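Local structure of Lmo1076 protein (Listeria monocytogenes serovar 1/2a, 3FI7) at residues I56-L61 with E121-K126; A60-W65 with N164-K169; K93-E96 with G102-Q105; D151-L156 with S168-L173. The protein is the autolysin Auto, a virulence-associated peptidoglycan hydrolase whose catalytic domain, the part described here, is an N-acetylglucosaminidase of family GH73 held in check by autoinhibition. One frame throughout, in Å; residues are numbered along the deposited sequence.

Interaction 1: I56-L61 with E121-K126; sequences IAQAAL and EDNAKK
Q58 and N123 form a buried amide-to-amide contact between helix 52-63 and helix 116-129, near the centre of the chain. No other pair of residues meets across 56-61 and 121-126, and the two segments bury little surface on each other. N123 donates from ND2 to Q58 OE1 at 3.3 Å. The bond is long but fairly straight, with an angle of 162° at the hydrogen. OE1 lies near the amide plane of N123. Seen from Q58, the donor stands well above the carbonyl plane and not on a lone pair. The two amide planes are turned 68° against each other. N123 reaches across because its CG is anti to its backbone N (chi1 166°). Water 1 closes a small ring beside the direct bond. It donates to Q58 OE1 at 2.7 Å and to N123 OD1 at 2.9 Å. The other end of the Q58 amide is also used, since NE2 is hydrogen-bonded to Y166 OH of helix 166-176. F79 and M55 pack on N123, while Y160 and L170 pack on Q58. Q58 OE1 thus accepts two bonds, from an amide and from a water, and NE2 has its own partner. This network gives the buried amides polar partners and probably fixes which way each is flipped.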
loop_
_atom_site.group_PDB
_atom_site.type_symbol
_atom_site.label_atom_id
_atom_site.label_comp_id
_atom_site.label_asym_id
_atom_site.label_seq_id
_atom_site.Cartn_x
_atom_site.Cartn_y
_atom_site.Cartn_z
ATOM N N ILE A 56 -2.679 -0.926 2.584
ATOM C CA ILE A 56 -1.642 -0.156 3.252
ATOM C C ILE A 56 -0.313 -0.896 3.128
ATOM O O ILE A 56 0.711 -0.288 2.845
ATOM C CB ILE A 56 -1.993 0.107 4.737
ATOM C CG1 ILE A 56 -3.218 1.020 4.837
ATOM C CG2 ILE A 56 -0.814 0.716 5.467
ATOM C CD1 ILE A 56 -3.967 0.906 6.160
ATOM N N ALA A 57 -0.333 -2.211 3.323
ATOM C CA ALA A 57 0.888 -3.008 3.175
ATOM C C ALA A 57 1.428 -2.936 1.744
ATOM O O ALA A 57 2.630 -2.790 1.536
ATOM C CB ALA A 57 0.640 -4.443 3.574
ATOM N N GLN A 58 0.539 -3.023 0.760
ATOM C CA GLN A 58 0.960 -2.891 -0.632
ATOM C C GLN A 58 1.572 -1.528 -0.896
ATOM O O GLN A 58 2.607 -1.432 -1.555
ATOM C CB GLN A 58 -0.202 -3.124 -1.601
ATOM C CG GLN A 58 -0.424 -4.569 -1.954
ATOM C CD GLN A 58 -1.207 -4.726 -3.243
ATOM O OE1 GLN A 58 -2.395 -4.409 -3.300
ATOM N NE2 GLN A 58 -0.546 -5.222 -4.287
ATOM N N ALA A 59 0.944 -0.475 -0.375
ATOM C CA ALA A 59 1.447 0.873 -0.621
ATOM C C ALA A 59 2.839 1.046 -0.044
ATOM O O ALA A 59 3.690 1.652 -0.683
ATOM C CB ALA A 59 0.510 1.926 -0.070
ATOM N N ALA A 60 3.072 0.502 1.150
ATOM C CA ALA A 60 4.371 0.642 1.805
ATOM C C ALA A 60 5.432 -0.128 1.037
ATOM O O ALA A 60 6.559 0.334 0.875
ATOM C CB ALA A 60 4.315 0.154 3.250
ATOM N N LEU A 61 5.050 -1.305 0.564
ATOM C CA LEU A 61 5.970 -2.189 -0.132
ATOM C C LEU A 61 6.349 -1.650 -1.515
ATOM O O LEU A 61 7.528 -1.623 -1.870
ATOM C CB LEU A 61 5.347 -3.583 -0.246
ATOM C CG LEU A 61 6.221 -4.735 -0.716
ATOM C CD1 LEU A 61 7.395 -4.943 0.238
ATOM C CD2 LEU A 61 5.380 -5.996 -0.832
ATOM N N GLU A 121 -6.743 4.990 -4.824
ATOM C CA GLU A 121 -7.987 4.648 -5.502
ATOM C C GLU A 121 -7.733 3.826 -6.775
ATOM O O GLU A 121 -8.490 2.899 -7.080
ATOM C CB GLU A 121 -8.824 5.894 -5.804
ATOM C CG GLU A 121 -10.148 5.570 -6.496
ATOM C CD GLU A 121 -11.260 6.556 -6.163
ATOM O OE1 GLU A 121 -10.946 7.701 -5.764
ATOM O OE2 GLU A 121 -12.451 6.183 -6.301
ATOM N N ASP A 122 -6.671 4.162 -7.506
ATOM C CA ASP A 122 -6.280 3.372 -8.672
ATOM C C ASP A 122 -5.990 1.924 -8.303
ATOM O O ASP A 122 -6.387 1.015 -9.027
ATOM C CB ASP A 122 -5.078 3.984 -9.403
ATOM C CG ASP A 122 -5.462 4.610 -10.745
ATOM O OD1 ASP A 122 -4.576 4.698 -11.629
ATOM O OD2 ASP A 122 -6.642 5.004 -10.921
ATOM N N ASN A 123 -5.298 1.715 -7.181
ATOM C CA ASN A 123 -5.012 0.365 -6.701
ATOM C C ASN A 123 -6.311 -0.366 -6.384
ATOM O O ASN A 123 -6.470 -1.538 -6.725
ATOM C CB ASN A 123 -4.072 0.399 -5.483
ATOM C CG ASN A 123 -4.012 -0.935 -4.733
ATOM O OD1 ASN A 123 -4.696 -1.124 -3.725
ATOM N ND2 ASN A 123 -3.183 -1.851 -5.209
ATOM N N ALA A 124 -7.247 0.336 -5.751
ATOM C CA ALA A 124 -8.544 -0.254 -5.413
ATOM C C ALA A 124 -9.329 -0.621 -6.675
ATOM O O ALA A 124 -9.941 -1.683 -6.750
ATOM C CB ALA A 124 -9.355 0.696 -4.545
ATOM N N LYS A 125 -9.314 0.270 -7.661
ATOM C CA LYS A 125 -9.993 0.014 -8.925
ATOM C C LYS A 125 -9.370 -1.188 -9.626
ATOM O O LYS A 125 -10.075 -2.053 -10.143
ATOM C CB LYS A 125 -9.923 1.237 -9.837
ATOM C CG LYS A 125 -10.889 2.356 -9.485
ATOM C CD LYS A 125 -10.579 3.556 -10.363
ATOM C CE LYS A 125 -11.663 4.610 -10.323
ATOM N NZ LYS A 125 -11.289 5.749 -11.211
ATOM N N LYS A 126 -8.044 -1.235 -9.630
ATOM C CA LYS A 126 -7.314 -2.341 -10.226
ATOM C C LYS A 126 -7.761 -3.687 -9.641
ATOM O O LYS A 126 -8.102 -4.605 -10.387
ATOM C CB LYS A 126 -5.811 -2.132 -10.038
ATOM C CG LYS A 126 -4.923 -3.064 -10.845
ATOM C CD LYS A 126 -3.461 -2.612 -10.761
ATOM C CE LYS A 126 -2.544 -3.478 -11.621
ATOM N NZ LYS A 126 -1.116 -3.042 -11.549
HETATM O O HOH W 1 -4.524 -3.426 -1.990
#

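Interaction 2: A60-W65 with N164-K169; sequences ALESNW and NTYASK
L61 and E62 of helix 52-63 meet the same side chain, Y166 at the start of helix 166-176, one by apolar contact and the other by a hydrogen bond. The first torsion of Y166 (chi1 -161°) sets the ring opposite its own backbone N and beside the carbonyl carbon, and this carries the phenol across to the other helix. Y166 OH donates to E62 OE2 at 2.9 Å. The carboxylate oxygen lies at the edge of the ring, near the ring plane. The carboxylate itself is turned 74° from that plane, and the hydroxyl meets OE2 from above the carboxylate plane. E62 is bent at chi2 (-67°), which brings OE2 to the phenol hydroxyl that Q58 also holds. L61 points toward helix 166-176 and uses one branch. L61 CD2 comes within 3.5 Å of Y166 CE1, at a slant to the ring. L61 CD2 also touches K169 CB at 4.2 Å. Beyond CB the extended lysine chain leads away, and its NZ forms a salt bridge with D163. Y160 packs on both E62 and Y166. F79 also touches E62, and L61 rests on L170 and L173 farther along helix 166-176, while helix 29-47 packs on A60 through F33.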
loop_
_atom_site.group_PDB
_atom_site.type_symbol
_atom_site.label_atom_id
_atom_site.label_comp_id
_atom_site.label_asym_id
_atom_site.label_seq_id
_atom_site.Cartn_x
_atom_site.Cartn_y
_atom_site.Cartn_z
ATOM N N ALA A 60 3.072 0.502 1.150
ATOM C CA ALA A 60 4.371 0.642 1.805
ATOM C C ALA A 60 5.432 -0.128 1.037
ATOM O O ALA A 60 6.559 0.334 0.875
ATOM C CB ALA A 60 4.315 0.154 3.250
ATOM N N LEU A 61 5.050 -1.305 0.564
ATOM C CA LEU A 61 5.970 -2.189 -0.132
ATOM C C LEU A 61 6.349 -1.650 -1.515
ATOM O O LEU A 61 7.528 -1.623 -1.870
ATOM C CB LEU A 61 5.347 -3.583 -0.246
ATOM C CG LEU A 61 6.221 -4.735 -0.716
ATOM C CD1 LEU A 61 7.395 -4.943 0.238
ATOM C CD2 LEU A 61 5.380 -5.996 -0.832
ATOM N N GLU A 62 5.353 -1.201 -2.281
ATOM C CA GLU A 62 5.568 -0.796 -3.672
ATOM C C GLU A 62 6.205 0.585 -3.786
ATOM O O GLU A 62 6.816 0.910 -4.800
ATOM C CB GLU A 62 4.252 -0.818 -4.458
ATOM C CG GLU A 62 3.534 -2.164 -4.448
ATOM C CD GLU A 62 4.292 -3.233 -5.201
ATOM O OE1 GLU A 62 4.565 -3.031 -6.404
ATOM O OE2 GLU A 62 4.611 -4.278 -4.596
ATOM N N SER A 63 6.056 1.391 -2.741
ATOM C CA SER A 63 6.592 2.747 -2.726
ATOM C C SER A 63 7.833 2.942 -1.821
ATOM O O SER A 63 8.363 4.051 -1.771
ATOM C CB SER A 63 5.504 3.708 -2.257
ATOM O OG SER A 63 5.410 3.703 -0.829
ATOM N N ASN A 64 8.269 1.894 -1.100
ATOM C CA ASN A 64 9.337 1.995 -0.059
ATOM C C ASN A 64 8.983 3.025 1.030
ATOM O O ASN A 64 9.705 4.003 1.247
ATOM C CB ASN A 64 10.717 2.290 -0.692
ATOM C CG ASN A 64 11.864 2.385 0.340
ATOM O OD1 ASN A 64 11.839 1.758 1.394
ATOM N ND2 ASN A 64 12.884 3.169 0.005
ATOM N N TRP A 65 7.850 2.803 1.694
ATOM C CA TRP A 65 7.390 3.698 2.753
ATOM C C TRP A 65 7.268 5.121 2.235
ATOM O O TRP A 65 7.583 6.071 2.943
ATOM C CB TRP A 65 8.354 3.647 3.942
ATOM C CG TRP A 65 8.513 2.261 4.462
ATOM C CD1 TRP A 65 9.557 1.411 4.235
ATOM C CD2 TRP A 65 7.587 1.552 5.291
ATOM N NE1 TRP A 65 9.339 0.216 4.878
ATOM C CE2 TRP A 65 8.133 0.276 5.529
ATOM C CE3 TRP A 65 6.346 1.874 5.852
ATOM C CZ2 TRP A 65 7.487 -0.681 6.316
ATOM C CZ3 TRP A 65 5.695 0.923 6.617
ATOM C CH2 TRP A 65 6.268 -0.342 6.847
ATOM N N ASN A 164 7.697 -15.010 -5.484
ATOM C CA ASN A 164 7.114 -16.124 -4.749
ATOM C C ASN A 164 7.183 -15.961 -3.234
ATOM O O ASN A 164 6.870 -16.893 -2.492
ATOM C CB ASN A 164 7.716 -17.459 -5.195
ATOM C CG ASN A 164 9.157 -17.608 -4.787
ATOM O OD1 ASN A 164 9.833 -16.624 -4.490
ATOM N ND2 ASN A 164 9.640 -18.846 -4.765
ATOM N N THR A 165 7.583 -14.776 -2.776
ATOM C CA THR A 165 7.439 -14.445 -1.359
ATOM C C THR A 165 6.599 -13.185 -1.159
ATOM O O THR A 165 6.571 -12.619 -0.061
ATOM C CB THR A 165 8.799 -14.279 -0.641
ATOM O OG1 THR A 165 9.592 -13.311 -1.334
ATOM C CG2 THR A 165 9.549 -15.610 -0.587
ATOM N N TYR A 166 5.911 -12.758 -2.214
ATOM C CA TYR A 166 5.073 -11.560 -2.139
ATOM C C TYR A 166 4.104 -11.608 -0.959
ATOM O O TYR A 166 4.056 -10.680 -0.153
ATOM C CB TYR A 166 4.297 -11.329 -3.436
ATOM C CG TYR A 166 3.796 -9.908 -3.576
ATOM C CD1 TYR A 166 4.687 -8.842 -3.636
ATOM C CD2 TYR A 166 2.438 -9.628 -3.642
ATOM C CE1 TYR A 166 4.236 -7.539 -3.753
ATOM C CE2 TYR A 166 1.978 -8.325 -3.766
ATOM C CZ TYR A 166 2.879 -7.286 -3.820
ATOM O OH TYR A 166 2.422 -5.986 -3.946
ATOM N N ALA A 167 3.337 -12.690 -0.860
ATOM C CA ALA A 167 2.339 -12.817 0.203
ATOM C C ALA A 167 2.991 -12.729 1.573
ATOM O O ALA A 167 2.496 -12.053 2.483
ATOM C CB ALA A 167 1.571 -14.123 0.070
ATOM N N SER A 168 4.112 -13.421 1.709
ATOM C CA SER A 168 4.847 -13.441 2.961
ATOM C C SER A 168 5.317 -12.032 3.372
ATOM O O SER A 168 5.253 -11.669 4.542
ATOM C CB SER A 168 6.029 -14.413 2.850
ATOM O OG SER A 168 6.999 -14.132 3.839
ATOM N N LYS A 169 5.778 -11.239 2.406
ATOM C CA LYS A 169 6.145 -9.850 2.675
ATOM C C LYS A 169 4.957 -9.019 3.157
ATOM O O LYS A 169 5.064 -8.309 4.157
ATOM C CB LYS A 169 6.755 -9.197 1.438
ATOM C CG LYS A 169 8.042 -9.872 0.996
ATOM C CD LYS A 169 8.569 -9.282 -0.297
ATOM C CE LYS A 169 9.654 -10.175 -0.879
ATOM N NZ LYS A 169 10.134 -9.675 -2.183
#

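Interaction 3: K93-E96 with G102-Q105; sequences KTWE and GWYQ
W95 and E96 pair with Q105 and Y104 as antiparallel neighbours, the two segments running 163° apart. They belong to the beta hairpin of strands 89-98 and 104-111, and the centre of this surface contact is about 24 Å from the centre of the chain. E96 and Y104 are the hydrogen-bonded pair. E96 N donates to Y104 O at 2.8 Å, and Y104 N returns a bond to E96 O at 2.9 Å. W95 and Q105 are the non-hydrogen-bonded pair, with their CA atoms 4.7 Å apart. Their side chains share one face of the hairpin. Q105 lays its CG over the six-membered ring of W95 in a CH-pi contact, 3.7 Å from the ring centroid. The Q105 chain stays extended beyond CG, which brings Q105 NE2 to within 3.5 Å of W95 CZ2, and the amide plane is nearly perpendicular to the ring (87°). Beside them, K93 bends at chi2 and brings CD to the carbonyl end of the same amide. W103 lies next to W95, where its CE3 approaches W95 CB, and it also meets the ring of Y97. E96 and Y104 occupy the other face. The tyrosine CG sits between the backbone N and the carbonyl carbon (chi1 64°), which swings its ring across to E96. The carboxylate of E96 leads away to a salt bridge with K82, while K101 makes a cation-pi contact with Y104. Over the tyrosine ring, toward its rim, lies E96 CB, 4.0 Å from the Y104 ring centroid and 3.6 Å from Y104 CZ.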
loop_
_atom_site.group_PDB
_atom_site.type_symbol
_atom_site.label_atom_id
_atom_site.label_comp_id
_atom_site.label_asym_id
_atom_site.label_seq_id
_atom_site.Cartn_x
_atom_site.Cartn_y
_atom_site.Cartn_z
ATOM N N LYS A 93 13.517 7.174 -16.064
ATOM C CA LYS A 93 14.171 5.932 -16.412
ATOM C C LYS A 93 13.629 4.829 -15.514
ATOM O O LYS A 93 13.301 5.068 -14.353
ATOM C CB LYS A 93 15.687 6.060 -16.223
ATOM C CG LYS A 93 16.404 6.861 -17.294
ATOM C CD LYS A 93 16.816 5.981 -18.460
ATOM C CE LYS A 93 17.848 6.671 -19.345
ATOM N NZ LYS A 93 18.318 5.779 -20.446
ATOM N N THR A 94 13.536 3.624 -16.060
ATOM C CA THR A 94 13.111 2.470 -15.292
ATOM C C THR A 94 13.830 1.232 -15.828
ATOM O O THR A 94 14.264 1.214 -16.984
ATOM C CB THR A 94 11.568 2.295 -15.354
ATOM O OG1 THR A 94 11.161 1.239 -14.479
ATOM C CG2 THR A 94 11.113 1.971 -16.767
ATOM N N TRP A 95 13.982 0.213 -14.989
ATOM C CA TRP A 95 14.597 -1.042 -15.424
ATOM C C TRP A 95 13.612 -1.984 -16.123
ATOM O O TRP A 95 12.479 -2.145 -15.686
ATOM C CB TRP A 95 15.220 -1.771 -14.236
ATOM C CG TRP A 95 16.480 -1.153 -13.730
ATOM C CD1 TRP A 95 16.634 -0.415 -12.588
ATOM C CD2 TRP A 95 17.772 -1.228 -14.339
ATOM N NE1 TRP A 95 17.945 -0.023 -12.454
ATOM C CE2 TRP A 95 18.664 -0.511 -13.516
ATOM C CE3 TRP A 95 18.261 -1.830 -15.505
ATOM C CZ2 TRP A 95 20.019 -0.378 -13.820
ATOM C CZ3 TRP A 95 19.603 -1.695 -15.809
ATOM C CH2 TRP A 95 20.468 -0.974 -14.966
ATOM N N GLU A 96 14.062 -2.610 -17.204
ATOM C CA GLU A 96 13.292 -3.638 -17.889
ATOM C C GLU A 96 14.198 -4.834 -18.117
ATOM O O GLU A 96 15.416 -4.691 -18.151
ATOM C CB GLU A 96 12.771 -3.132 -19.237
ATOM C CG GLU A 96 11.965 -1.843 -19.171
ATOM C CD GLU A 96 10.581 -2.036 -18.578
ATOM O OE1 GLU A 96 10.270 -3.163 -18.131
ATOM O OE2 GLU A 96 9.803 -1.055 -18.561
ATOM N N GLY A 102 18.853 -8.591 -21.738
ATOM C CA GLY A 102 19.249 -8.609 -20.342
ATOM C C GLY A 102 18.553 -7.496 -19.585
ATOM O O GLY A 102 17.446 -7.091 -19.946
ATOM N N TRP A 103 19.185 -7.008 -18.523
ATOM C CA TRP A 103 18.651 -5.857 -17.805
ATOM C C TRP A 103 19.067 -4.589 -18.533
ATOM O O TRP A 103 20.238 -4.408 -18.863
ATOM C CB TRP A 103 19.152 -5.820 -16.362
ATOM C CG TRP A 103 18.464 -6.788 -15.425
ATOM C CD1 TRP A 103 18.979 -7.949 -14.921
ATOM C CD2 TRP A 103 17.143 -6.664 -14.875
ATOM N NE1 TRP A 103 18.062 -8.553 -14.093
ATOM C CE2 TRP A 103 16.928 -7.785 -14.048
ATOM C CE3 TRP A 103 16.120 -5.714 -15.003
ATOM C CZ2 TRP A 103 15.731 -7.984 -13.349
ATOM C CZ3 TRP A 103 14.930 -5.913 -14.307
ATOM C CH2 TRP A 103 14.748 -7.040 -13.492
ATOM N N TYR A 104 18.105 -3.716 -18.801
ATOM C CA TYR A 104 18.404 -2.461 -19.475
ATOM C C TYR A 104 17.487 -1.349 -19.004
ATOM O O TYR A 104 16.399 -1.603 -18.485
ATOM C CB TYR A 104 18.313 -2.620 -20.989
ATOM C CG TYR A 104 16.934 -2.960 -21.489
ATOM C CD1 TYR A 104 16.112 -1.983 -22.024
ATOM C CD2 TYR A 104 16.454 -4.262 -21.430
ATOM C CE1 TYR A 104 14.847 -2.290 -22.487
ATOM C CE2 TYR A 104 15.191 -4.582 -21.892
ATOM C CZ TYR A 104 14.390 -3.591 -22.420
ATOM O OH TYR A 104 13.125 -3.900 -22.880
ATOM N N GLN A 105 17.938 -0.112 -19.172
ATOM C CA GLN A 105 17.152 1.032 -18.751
ATOM C C GLN A 105 16.367 1.582 -19.920
ATOM O O GLN A 105 16.718 1.368 -21.075
ATOM C CB GLN A 105 18.040 2.129 -18.184
ATOM C CG GLN A 105 18.903 1.698 -17.034
ATOM C CD GLN A 105 19.748 2.838 -16.523
ATOM O OE1 GLN A 105 19.614 3.975 -16.979
ATOM N NE2 GLN A 105 20.614 2.549 -15.566
#

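Interaction 4: D151-L156 with S168-L173; sequences DATAWL and SKLNTL
T153 meets both L170 and N171 where helix 149-156 packs against helix 166-176. The pair forms an antiparallel helix packing within the helical core of this lysozyme-clan domain. Over these segments the axes come within 9.2 Å and their directions differ by 148°. The closest CA atoms are those of T153 and L170, 6.6 Å apart. T153 points toward the other helix, and each of its side-chain atoms has a partner there. T153 CB lies 3.5 Å from N171 OD1 and 4.0 Å from L170 CD1. The methyl T153 CG2 sits 3.7 Å from L170 CB. It also touches L170 CD1 and N171 OD1, so it lies at the border of an apolar and a polar neighbour. With chi1 at 61° the hydroxyl is flanked by both backbone branches of its own residue, and this turns OG1 toward the asparagine. T153 OG1 donates to N171 OD1 at 2.7 Å, tilted 23° from the carbonyl plane. A turn further on, L156 extends the apolar side of the contact, and its CD1 touches L170 CD1, the two side chains crossing at about a right angle. Helix 52-63 covers this side: V54 touches T153 and L156, Q58 touches L156, and A57 touches L170. Y149 and K150 pack on N171. Both ends of the asparagine amide serve the contact. Water 2 closes the ring, donating to T153 OG1 at 3.0 Å and accepting from N171 ND2 at 2.9 Å.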
loop_
_atom_site.group_PDB
_atom_site.type_symbol
_atom_site.label_atom_id
_atom_site.label_comp_id
_atom_site.label_asym_id
_atom_site.label_seq_id
_atom_site.Cartn_x
_atom_site.Cartn_y
_atom_site.Cartn_z
ATOM N N ASP A 151 -5.805 -14.803 2.984
ATOM C CA ASP A 151 -6.349 -15.344 1.742
ATOM C C ASP A 151 -6.153 -14.325 0.635
ATOM O O ASP A 151 -5.834 -14.679 -0.499
ATOM C CB ASP A 151 -7.832 -15.677 1.895
ATOM C CG ASP A 151 -8.082 -16.703 2.984
ATOM O OD1 ASP A 151 -8.918 -16.439 3.879
ATOM O OD2 ASP A 151 -7.427 -17.768 2.945
ATOM N N ALA A 152 -6.325 -13.052 0.981
ATOM C CA ALA A 152 -6.169 -11.980 0.017
ATOM C C ALA A 152 -4.719 -11.852 -0.441
ATOM O O ALA A 152 -4.463 -11.749 -1.637
ATOM C CB ALA A 152 -6.674 -10.670 0.588
ATOM N N THR A 153 -3.770 -11.869 0.497
ATOM C CA THR A 153 -2.371 -11.700 0.117
ATOM C C THR A 153 -1.917 -12.906 -0.713
ATOM O O THR A 153 -1.222 -12.749 -1.720
ATOM C CB THR A 153 -1.431 -11.482 1.328
ATOM O OG1 THR A 153 -1.477 -12.624 2.191
ATOM C CG2 THR A 153 -1.833 -10.229 2.119
ATOM N N ALA A 154 -2.323 -14.100 -0.292
ATOM C CA ALA A 154 -2.016 -15.319 -1.038
ATOM C C ALA A 154 -2.553 -15.220 -2.463
ATOM O O ALA A 154 -1.929 -15.704 -3.392
ATOM C CB ALA A 154 -2.587 -16.559 -0.337
ATOM N N TRP A 155 -3.704 -14.579 -2.637
ATOM C CA TRP A 155 -4.247 -14.411 -3.982
ATOM C C TRP A 155 -3.423 -13.440 -4.841
ATOM O O TRP A 155 -3.270 -13.645 -6.044
ATOM C CB TRP A 155 -5.722 -13.992 -3.948
ATOM C CG TRP A 155 -6.397 -14.181 -5.277
ATOM C CD1 TRP A 155 -6.611 -13.228 -6.234
ATOM C CD2 TRP A 155 -6.926 -15.404 -5.805
ATOM N NE1 TRP A 155 -7.243 -13.782 -7.319
ATOM C CE2 TRP A 155 -7.446 -15.116 -7.085
ATOM C CE3 TRP A 155 -7.013 -16.715 -5.319
ATOM C CZ2 TRP A 155 -8.051 -16.092 -7.887
ATOM C CZ3 TRP A 155 -7.610 -17.686 -6.121
ATOM C CH2 TRP A 155 -8.122 -17.367 -7.391
ATOM N N LEU A 156 -2.893 -12.388 -4.226
ATOM C CA LEU A 156 -2.100 -11.401 -4.954
ATOM C C LEU A 156 -0.768 -11.976 -5.442
ATOM O O LEU A 156 -0.248 -11.569 -6.479
ATOM C CB LEU A 156 -1.850 -10.162 -4.087
ATOM C CG LEU A 156 -3.096 -9.376 -3.653
ATOM C CD1 LEU A 156 -2.712 -8.243 -2.716
ATOM C CD2 LEU A 156 -3.833 -8.831 -4.865
ATOM N N SER A 168 4.112 -13.421 1.709
ATOM C CA SER A 168 4.847 -13.441 2.961
ATOM C C SER A 168 5.317 -12.032 3.372
ATOM O O SER A 168 5.253 -11.669 4.542
ATOM C CB SER A 168 6.029 -14.413 2.850
ATOM O OG SER A 168 6.999 -14.132 3.839
ATOM N N LYS A 169 5.778 -11.239 2.406
ATOM C CA LYS A 169 6.145 -9.850 2.675
ATOM C C LYS A 169 4.957 -9.019 3.157
ATOM O O LYS A 169 5.064 -8.309 4.157
ATOM C CB LYS A 169 6.755 -9.197 1.438
ATOM C CG LYS A 169 8.042 -9.872 0.996
ATOM C CD LYS A 169 8.569 -9.282 -0.297
ATOM C CE LYS A 169 9.654 -10.175 -0.879
ATOM N NZ LYS A 169 10.134 -9.675 -2.183
ATOM N N LEU A 170 3.829 -9.101 2.448
ATOM C CA LEU A 170 2.635 -8.380 2.869
ATOM C C LEU A 170 2.209 -8.813 4.273
ATOM O O LEU A 170 1.899 -7.973 5.114
ATOM C CB LEU A 170 1.478 -8.594 1.895
ATOM C CG LEU A 170 1.652 -8.007 0.501
ATOM C CD1 LEU A 170 0.478 -8.411 -0.408
ATOM C CD2 LEU A 170 1.804 -6.500 0.578
ATOM N N ASN A 171 2.190 -10.123 4.516
ATOM C CA ASN A 171 1.825 -10.640 5.835
ATOM C C ASN A 171 2.738 -10.123 6.942
ATOM O O ASN A 171 2.283 -9.849 8.044
ATOM C CB ASN A 171 1.815 -12.167 5.851
ATOM C CG ASN A 171 0.748 -12.755 4.938
ATOM O OD1 ASN A 171 -0.199 -12.073 4.549
ATOM N ND2 ASN A 171 0.898 -14.033 4.599
ATOM N N THR A 172 4.026 -9.986 6.644
ATOM C CA THR A 172 4.972 -9.522 7.645
ATOM C C THR A 172 4.733 -8.044 7.974
ATOM O O THR A 172 4.774 -7.656 9.135
ATOM C CB THR A 172 6.428 -9.761 7.209
ATOM O OG1 THR A 172 6.637 -11.162 6.999
ATOM C CG2 THR A 172 7.408 -9.257 8.275
ATOM N N LEU A 173 4.476 -7.228 6.956
ATOM C CA LEU A 173 4.134 -5.830 7.186
ATOM C C LEU A 173 2.857 -5.735 8.008
ATOM O O LEU A 173 2.782 -4.985 8.974
ATOM C CB LEU A 173 3.937 -5.096 5.865
ATOM C CG LEU A 173 5.213 -4.759 5.102
ATOM C CD1 LEU A 173 4.942 -4.667 3.615
ATOM C CD2 LEU A 173 5.756 -3.455 5.621
HETATM O O HOH W 2 -0.885 -15.512 2.784
#

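How the interactions relate
Interactions 1, 2 and 4 form one continuous cluster in the helical core. Interactions 1 and 2 share helix 52-63, and interactions 2 and 4 share helix 166-176. Their centres lie 8 to 13 Å apart. Q58 and Y166 join 1 to 2, while L170 of interaction 4 packs on A57 and Q58 of interaction 1 and on L61 of interaction 2. Interaction 3 touches none of them and lies 21 to 27 Å away by centres. Its hairpin comes between helices 52-63 and 116-129 in sequence. Interaction 4 opens after both 1 and 3 have closed. The catalytic domain thus has a packed helical core, with an exposed hairpin held well away from it.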